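Local coordinates for lactococcal prophage ps3 protein 05 (Staphylococcus epidermidis ATCC 12228, PDB 3G8W) that is probably a GNAT-family N-acetyltransferase, expected to pass an acetyl group from acetyl-coenzyme A to an acceptor not yet known, at residues 115-120 with 159-164; 16-21 with 64-69; 7-12 with 54-59. All coordinates share one frame; numbering follows the deposited sequence.

Contact 1 (115-120 with 159-164); sequences IETLMI and WLIYST
M119, modelled as selenomethionine, brings its terminal CE against the six-membered part of the W159 indole, 3.6 Å from CZ3, with the two side chains slanting across each other. The M119 chain leaves the strand with CG anti to its carbonyl carbon (chi1 -82°) and bends again at chi2 and chi3, which carries CE toward the indole, while the far end of W159 leans back to meet it. W159 NE1 is hydrogen-bonded to E144 in strand 139-150. Nearer the backbone, M119 CG sits 4.2 Å from I161 CB, on the face these non-hydrogen-bonded partners share. A bound 2-[N-cyclohexylamino]ethane sulfonic acid, probably from the crystallisation liquor, lies close to M119. Strands 117-123 and 153-163 are antiparallel neighbours here, the fifth and seventh strands of the GNAT sheet. The other face carries L118, Y162, I120 and L160: the I120 and L160 side chains run alongside each other in the same direction, I120 CG2 4.1 Å from L160 CB, and I107 of helix 96-112 packs on L118 and Y162. Paired bonds tie L118 to Y162, N to O at 2.7 Å each way, and I120 to L160. Beyond the strand, T164 reaches back: its OG1 donates in the carbonyl plane to a lone pair of I115 O at 2.6 Å, and its N donates to E116 O. The E116 carboxylate is hydrogen-bonded to Y154 and salt-bridged to K149, both of the second subunit.

Contact 2 (16-21 with 64-69); sequences DSYIEL and DELVAT
The Y18 ring turns its edge to strand 65-74: T69 OG1 lies in the ring plane, 3.3 Å from CE1, and L66 CD2 also sits near that plane, 4.4 Å from CD1. Neither T69 nor L66 stacks on a ring face; side chains of L10, I57 and F90, from other parts of the chain, touch Y18 as well. The Y18 and T69 side chains lie roughly perpendicular. A chi1 of -169° sets Y18 CG trans to the backbone N and directs the ring toward T69 of the strand. The T69 hydroxyl is not bonded to the tyrosine; it makes a weak hydrogen bond to F58 O in strand 55-62.

L21, one helical turn on, supplies the aliphatic half of the contact. Its CD2 lies 3.8 Å from L66 CG and 3.6 Å from T69 CB, so one methyl touches both strand residues that point toward the helix, and the L21 and T69 side chains run antiparallel alongside one another. L66 is likewise extended (chi1 -175°), which lays its isobutyl group against the helix, where L66 CB is also 4.1 Å from S17 CB. No hydrogen bond crosses between the segments; the interface is held by apolar contact.

The axes of helix segment 16-21 and strand segment 65-69 approach to 8.7 Å at 51°. V67 and A68 both pair with A60 in a classic beta bulge, and both point away from helix 15-24, onto V98 of helix 96-112. Helices thus cover both sides of this strand, the layered helix-sheet-helix arrangement of the GNAT fold, in which helix 15-24 is the first helix after the first strand.

Contact 3 (7-12 with 54-59); sequences IRLLNQ and YWNIFG
R8 and G59 form an antiparallel hydrogen-bonded pair in which G59 N donates almost straight to R8 O (3.2 Å, 175° at the hydrogen), whereas the return bond from R8 N to G59 O is weak at 3.3 Å. Two residues on, L10 N makes another weak, bent bond to I57 O, as the chain leaves the strand. L9 and F58 make the non-hydrogen-bonded pair between these links, and their side chains diverge at the root. L9 nevertheless bends back: chi1 of -180° extends its chain so that CD1 sits over the centre of one face of the F58 ring, 4.3 Å above the plane. The same methyl lies 3.8 Å from N56 CB. F58 also meets Y109 of helix 96-112 edge-to-face. Strand 6-9 is an outermost strand of the GNAT sheet within this chain; segments 7-9 and 55-59 run with axes at 157°, nearly antiparallel. Past its end, L10 drops to the opposite side from F58, where CD2 meets I57 CG2 at 3.6 Å in an oblique crossing and CD1 lies 3.5 Å from G59 N. At the other end of the pairing, I7 packs on L102 and H105 of helix 96-112. The R8 guanidinium folds back along its own segment: NH1 donates to L9 O at 3.1 Å, an oxygen close to the guanidinium plane, and NH2 forms a salt bridge with D14.

In the fold
All three contacts are built on one seven-stranded mixed sheet, ordered 1-2-3-4-5-7-6 as in GNAT acetyltransferases. Contacts 2 and 3 are neighbours, their centres about 12 Å apart, and they touch through T69 with F58 and L10, L66 with G59, and Y18 with I57. Their segments alternate along the chain, so strand 6-9 and helix 15-24 engage the hairpin of strands 55-62 and 65-74 together. Contact 1 comes later in the sequence, its centre about 25 Å from contact 2, with strand 83-91 between, and 19 Å from contact 3, with strands 65-74 and 83-91 between. Helix 96-112 reaches all three, spanning the N-terminal and C-terminal parts of the sheet.

Contact 1 (115-120 with 159-164)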
# COMPACT_ATOMS: atom_id res chain seq x y z
N ILE B 115 8.65 2.93 13.89
CA ILE B 115 7.38 3.01 13.20
C ILE B 115 6.40 3.82 14.05
O ILE B 115 6.08 3.45 15.16
CB ILE B 115 6.85 1.60 12.84
CG1 ILE B 115 7.82 0.93 11.83
CG2 ILE B 115 5.38 1.66 12.34
CD1 ILE B 115 7.83 -0.62 11.81
N GLU B 116 5.96 4.94 13.50
CA GLU B 116 5.10 5.87 14.22
C GLU B 116 3.64 5.50 14.24
O GLU B 116 2.93 5.80 15.20
CB GLU B 116 5.26 7.26 13.65
CG GLU B 116 6.00 8.17 14.54
CD GLU B 116 6.96 9.02 13.79
OE1 GLU B 116 6.51 9.93 13.07
OE2 GLU B 116 8.17 8.78 13.92
N THR B 117 3.15 4.90 13.16
CA THR B 117 1.75 4.58 13.14
C THR B 117 1.45 3.20 12.53
O THR B 117 2.13 2.76 11.60
CB THR B 117 0.89 5.73 12.53
OG1 THR B 117 0.75 5.57 11.12
CG2 THR B 117 1.45 7.13 12.85
N LEU B 118 0.44 2.52 13.08
CA LEU B 118 -0.00 1.22 12.56
C LEU B 118 -1.40 1.34 11.99
O LEU B 118 -2.26 2.02 12.57
CB LEU B 118 0.00 0.16 13.65
CG LEU B 118 1.37 -0.17 14.24
CD1 LEU B 118 1.26 -1.20 15.37
CD2 LEU B 118 2.36 -0.63 13.19
N MSE B 119 -1.60 0.69 10.84
CA MSE B 119 -2.90 0.57 10.23
C MSE B 119 -3.30 -0.88 9.96
O MSE B 119 -2.46 -1.74 9.68
CB MSE B 119 -2.96 1.35 8.93
CG MSE B 119 -3.22 2.83 9.06
SE MSE B 119 -2.33 3.73 7.59
CE MSE B 119 -3.51 3.42 6.10
N ILE B 120 -4.59 -1.13 10.01
CA ILE B 120 -5.15 -2.41 9.65
C ILE B 120 -6.46 -2.16 8.92
O ILE B 120 -7.22 -1.26 9.29
CB ILE B 120 -5.33 -3.36 10.88
CG1 ILE B 120 -5.74 -4.76 10.45
CG2 ILE B 120 -6.23 -2.76 11.99
CD1 ILE B 120 -5.16 -5.84 11.38
N TRP B 159 -10.78 0.97 7.80
CA TRP B 159 -9.41 1.17 8.07
C TRP B 159 -9.31 1.78 9.43
O TRP B 159 -9.91 2.83 9.71
CB TRP B 159 -8.80 2.11 7.04
CG TRP B 159 -8.45 1.46 5.74
CD1 TRP B 159 -9.26 1.30 4.68
CD2 TRP B 159 -7.18 0.92 5.36
NE1 TRP B 159 -8.59 0.70 3.65
CE2 TRP B 159 -7.30 0.46 4.03
CE3 TRP B 159 -5.94 0.80 6.00
CZ2 TRP B 159 -6.25 -0.12 3.33
CZ3 TRP B 159 -4.86 0.22 5.28
CH2 TRP B 159 -5.04 -0.25 3.96
N LEU B 160 -8.55 1.08 10.28
CA LEU B 160 -8.19 1.58 11.60
C LEU B 160 -6.72 1.99 11.74
O LEU B 160 -5.83 1.46 11.06
CB LEU B 160 -8.50 0.53 12.65
CG LEU B 160 -9.94 0.17 12.95
CD1 LEU B 160 -10.62 -0.24 11.69
CD2 LEU B 160 -9.88 -0.97 13.94
N ILE B 161 -6.48 2.90 12.67
CA ILE B 161 -5.15 3.42 12.91
C ILE B 161 -4.82 3.42 14.42
O ILE B 161 -5.68 3.69 15.27
CB ILE B 161 -4.99 4.83 12.25
CG1 ILE B 161 -3.62 5.44 12.51
CG2 ILE B 161 -6.08 5.79 12.75
CD1 ILE B 161 -3.30 6.66 11.61
N TYR B 162 -3.58 3.06 14.72
CA TYR B 162 -3.03 3.16 16.06
C TYR B 162 -1.75 3.96 15.94
O TYR B 162 -0.96 3.75 15.03
CB TYR B 162 -2.79 1.77 16.62
CG TYR B 162 -2.13 1.72 17.98
CD1 TYR B 162 -2.89 1.62 19.14
CD2 TYR B 162 -0.75 1.75 18.10
CE1 TYR B 162 -2.28 1.56 20.38
CE2 TYR B 162 -0.13 1.70 19.33
CZ TYR B 162 -0.90 1.60 20.47
OH TYR B 162 -0.26 1.53 21.69
N SER B 163 -1.57 4.90 16.85
CA SER B 163 -0.35 5.68 16.91
C SER B 163 0.58 5.20 18.04
O SER B 163 0.15 5.02 19.18
CB SER B 163 -0.68 7.14 17.08
OG SER B 163 0.37 7.74 17.81
N THR B 164 1.85 5.01 17.74
CA THR B 164 2.76 4.51 18.76
C THR B 164 3.54 5.61 19.44
O THR B 164 4.60 5.35 20.00
CB THR B 164 3.74 3.47 18.18
OG1 THR B 164 4.42 4.04 17.06
CG2 THR B 164 3.01 2.21 17.76

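Contact 2 (16-21 with 64-69)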
# COMPACT_ATOMS: atom_id res chain seq x y z
N ASP B 16 6.28 -24.66 7.36
CA ASP B 16 5.42 -25.80 7.71
C ASP B 16 4.30 -25.39 8.68
O ASP B 16 3.12 -25.41 8.32
CB ASP B 16 6.25 -26.95 8.29
CG ASP B 16 7.26 -27.52 7.29
OD1 ASP B 16 7.50 -26.85 6.26
OD2 ASP B 16 7.82 -28.63 7.54
N SER B 17 4.70 -24.99 9.89
CA SER B 17 3.76 -24.60 10.94
C SER B 17 2.77 -23.58 10.43
O SER B 17 1.62 -23.57 10.85
CB SER B 17 4.50 -23.98 12.12
OG SER B 17 5.53 -24.83 12.57
N TYR B 18 3.22 -22.73 9.51
CA TYR B 18 2.45 -21.57 9.08
C TYR B 18 1.33 -21.92 8.11
O TYR B 18 0.35 -21.19 8.03
CB TYR B 18 3.38 -20.50 8.51
CG TYR B 18 2.72 -19.16 8.27
CD1 TYR B 18 2.51 -18.27 9.32
CD2 TYR B 18 2.31 -18.78 7.00
CE1 TYR B 18 1.91 -17.06 9.11
CE2 TYR B 18 1.70 -17.56 6.78
CZ TYR B 18 1.50 -16.71 7.83
OH TYR B 18 0.88 -15.49 7.61
N ILE B 19 1.46 -23.01 7.37
CA ILE B 19 0.35 -23.48 6.53
C ILE B 19 -0.72 -24.14 7.40
O ILE B 19 -1.91 -23.84 7.25
CB ILE B 19 0.79 -24.47 5.43
CG1 ILE B 19 2.13 -24.07 4.82
CG2 ILE B 19 -0.30 -24.57 4.36
CD1 ILE B 19 2.23 -22.59 4.43
N GLU B 20 -0.29 -25.01 8.32
CA GLU B 20 -1.20 -25.64 9.29
C GLU B 20 -2.04 -24.64 10.08
O GLU B 20 -3.25 -24.80 10.17
CB GLU B 20 -0.44 -26.57 10.24
CG GLU B 20 -0.70 -28.05 9.99
CD GLU B 20 -2.06 -28.52 10.53
OE1 GLU B 20 -2.09 -29.49 11.31
OE2 GLU B 20 -3.10 -27.93 10.16
N LEU B 21 -1.40 -23.60 10.63
CA LEU B 21 -2.13 -22.55 11.35
C LEU B 21 -3.08 -21.81 10.43
O LEU B 21 -4.12 -21.31 10.87
CB LEU B 21 -1.17 -21.56 12.03
CG LEU B 21 -1.77 -20.63 13.10
CD1 LEU B 21 -2.04 -21.39 14.38
CD2 LEU B 21 -0.88 -19.46 13.39
N ASP B 64 5.75 -26.61 21.21
CA ASP B 64 6.10 -26.77 19.78
C ASP B 64 5.10 -26.10 18.82
O ASP B 64 5.42 -25.85 17.66
CB ASP B 64 6.29 -28.26 19.44
N GLU B 65 3.90 -25.81 19.31
CA GLU B 65 2.79 -25.38 18.46
C GLU B 65 2.72 -23.87 18.23
O GLU B 65 2.75 -23.06 19.16
CB GLU B 65 1.45 -25.91 19.02
CG GLU B 65 0.90 -27.19 18.36
CD GLU B 65 1.74 -28.46 18.62
OE1 GLU B 65 1.23 -29.41 19.27
OE2 GLU B 65 2.90 -28.51 18.17
N LEU B 66 2.64 -23.50 16.96
CA LEU B 66 2.34 -22.12 16.61
C LEU B 66 0.85 -21.88 16.91
O LEU B 66 -0.00 -22.67 16.49
CB LEU B 66 2.69 -21.85 15.15
CG LEU B 66 2.54 -20.41 14.66
CD1 LEU B 66 3.44 -19.42 15.41
CD2 LEU B 66 2.79 -20.35 13.15
N VAL B 67 0.54 -20.82 17.64
CA VAL B 67 -0.80 -20.66 18.21
C VAL B 67 -1.48 -19.41 17.68
O VAL B 67 -2.69 -19.39 17.47
CB VAL B 67 -0.73 -20.63 19.75
CG1 VAL B 67 -2.04 -20.22 20.33
CG2 VAL B 67 -0.36 -21.99 20.27
N ALA B 68 -0.69 -18.38 17.44
CA ALA B 68 -1.20 -17.21 16.77
C ALA B 68 -0.16 -16.70 15.77
O ALA B 68 0.98 -17.17 15.77
CB ALA B 68 -1.57 -16.14 17.79
N THR B 69 -0.57 -15.76 14.92
CA THR B 69 0.28 -15.21 13.86
C THR B 69 -0.20 -13.85 13.42
O THR B 69 -1.40 -13.56 13.46
CB THR B 69 0.33 -16.15 12.63
OG1 THR B 69 1.69 -16.49 12.34
CG2 THR B 69 -0.33 -15.51 11.40

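Contact 3 (7-12 with 54-59)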
# COMPACT_ATOMS: atom_id res chain seq x y z
N ILE B 7 6.71 -15.43 22.16
CA ILE B 7 6.61 -14.89 20.80
C ILE B 7 7.98 -14.56 20.21
O ILE B 7 8.79 -13.89 20.85
CB ILE B 7 5.73 -13.60 20.76
CG1 ILE B 7 4.36 -13.87 21.36
CG2 ILE B 7 5.61 -13.05 19.35
CD1 ILE B 7 4.21 -13.31 22.77
N ARG B 8 8.22 -15.03 19.00
CA ARG B 8 9.42 -14.68 18.28
C ARG B 8 9.08 -14.30 16.84
O ARG B 8 7.97 -14.51 16.38
CB ARG B 8 10.43 -15.83 18.31
CG ARG B 8 10.01 -17.09 17.55
CD ARG B 8 11.14 -18.13 17.54
NE ARG B 8 10.72 -19.43 16.99
CZ ARG B 8 10.52 -19.69 15.70
NH1 ARG B 8 10.69 -18.73 14.78
NH2 ARG B 8 10.14 -20.91 15.32
N LEU B 9 10.06 -13.72 16.15
CA LEU B 9 9.96 -13.52 14.73
C LEU B 9 9.94 -14.87 14.03
O LEU B 9 10.88 -15.68 14.18
CB LEU B 9 11.13 -12.69 14.22
CG LEU B 9 11.12 -12.40 12.73
CD1 LEU B 9 10.05 -11.36 12.40
CD2 LEU B 9 12.48 -11.92 12.28
N LEU B 10 8.87 -15.13 13.29
CA LEU B 10 8.85 -16.27 12.37
C LEU B 10 9.86 -16.07 11.25
O LEU B 10 10.28 -14.94 10.97
CB LEU B 10 7.45 -16.46 11.78
CG LEU B 10 6.64 -17.59 12.39
CD1 LEU B 10 6.74 -17.60 13.92
CD2 LEU B 10 5.19 -17.56 11.90
N ASN B 11 10.24 -17.17 10.61
CA ASN B 11 11.24 -17.17 9.56
C ASN B 11 10.97 -18.36 8.63
O ASN B 11 10.10 -19.19 8.91
CB ASN B 11 12.62 -17.28 10.21
CG ASN B 11 13.04 -18.70 10.42
OD1 ASN B 11 13.40 -19.38 9.46
ND2 ASN B 11 12.99 -19.18 11.66
N GLN B 12 11.75 -18.48 7.55
CA GLN B 12 11.58 -19.59 6.59
C GLN B 12 11.72 -21.02 7.16
O GLN B 12 11.49 -22.00 6.46
CB GLN B 12 12.45 -19.40 5.33
CG GLN B 12 13.73 -18.59 5.53
CD GLN B 12 14.36 -18.13 4.21
OE1 GLN B 12 14.08 -18.69 3.14
NE2 GLN B 12 15.21 -17.11 4.29
N TYR B 54 11.59 -5.59 6.07
CA TYR B 54 10.43 -4.82 6.56
C TYR B 54 9.09 -5.58 6.48
O TYR B 54 8.04 -5.05 6.81
CB TYR B 54 10.29 -3.59 5.68
CG TYR B 54 10.31 -4.05 4.26
CD1 TYR B 54 9.11 -4.31 3.58
CD2 TYR B 54 11.52 -4.33 3.63
CE1 TYR B 54 9.13 -4.79 2.26
CE2 TYR B 54 11.55 -4.80 2.34
CZ TYR B 54 10.36 -5.03 1.65
OH TYR B 54 10.41 -5.49 0.36
N TRP B 55 9.15 -6.82 6.00
CA TRP B 55 7.95 -7.65 5.82
C TRP B 55 7.98 -8.82 6.81
O TRP B 55 8.55 -9.88 6.50
CB TRP B 55 7.91 -8.15 4.37
CG TRP B 55 6.52 -8.31 3.79
CD1 TRP B 55 5.35 -8.37 4.48
CD2 TRP B 55 6.19 -8.46 2.41
NE1 TRP B 55 4.30 -8.53 3.60
CE2 TRP B 55 4.79 -8.59 2.32
CE3 TRP B 55 6.94 -8.48 1.22
CZ2 TRP B 55 4.13 -8.75 1.10
CZ3 TRP B 55 6.28 -8.64 0.02
CH2 TRP B 55 4.89 -8.78 -0.03
N ASN B 56 7.37 -8.64 7.98
CA ASN B 56 7.60 -9.56 9.09
C ASN B 56 6.39 -10.27 9.67
O ASN B 56 5.45 -9.63 10.15
CB ASN B 56 8.32 -8.84 10.22
CG ASN B 56 9.72 -8.41 9.84
OD1 ASN B 56 10.13 -8.48 8.68
ND2 ASN B 56 10.48 -7.95 10.83
N ILE B 57 6.41 -11.58 9.63
CA ILE B 57 5.40 -12.37 10.28
C ILE B 57 5.85 -12.71 11.70
O ILE B 57 6.93 -13.27 11.90
CB ILE B 57 5.17 -13.69 9.53
CG1 ILE B 57 4.72 -13.42 8.10
CG2 ILE B 57 4.15 -14.56 10.26
CD1 ILE B 57 4.43 -14.69 7.33
N PHE B 58 5.02 -12.38 12.69
CA PHE B 58 5.29 -12.84 14.05
C PHE B 58 4.41 -14.00 14.44
O PHE B 58 3.25 -14.07 14.00
CB PHE B 58 5.08 -11.73 15.05
CG PHE B 58 6.06 -10.62 14.92
CD1 PHE B 58 7.09 -10.49 15.83
CD2 PHE B 58 5.90 -9.66 13.92
CE1 PHE B 58 7.97 -9.42 15.73
CE2 PHE B 58 6.79 -8.59 13.81
CZ PHE B 58 7.82 -8.46 14.71
N GLY B 59 4.94 -14.89 15.28
CA GLY B 59 4.17 -16.03 15.81
C GLY B 59 4.18 -16.14 17.32
O GLY B 59 5.18 -15.83 17.96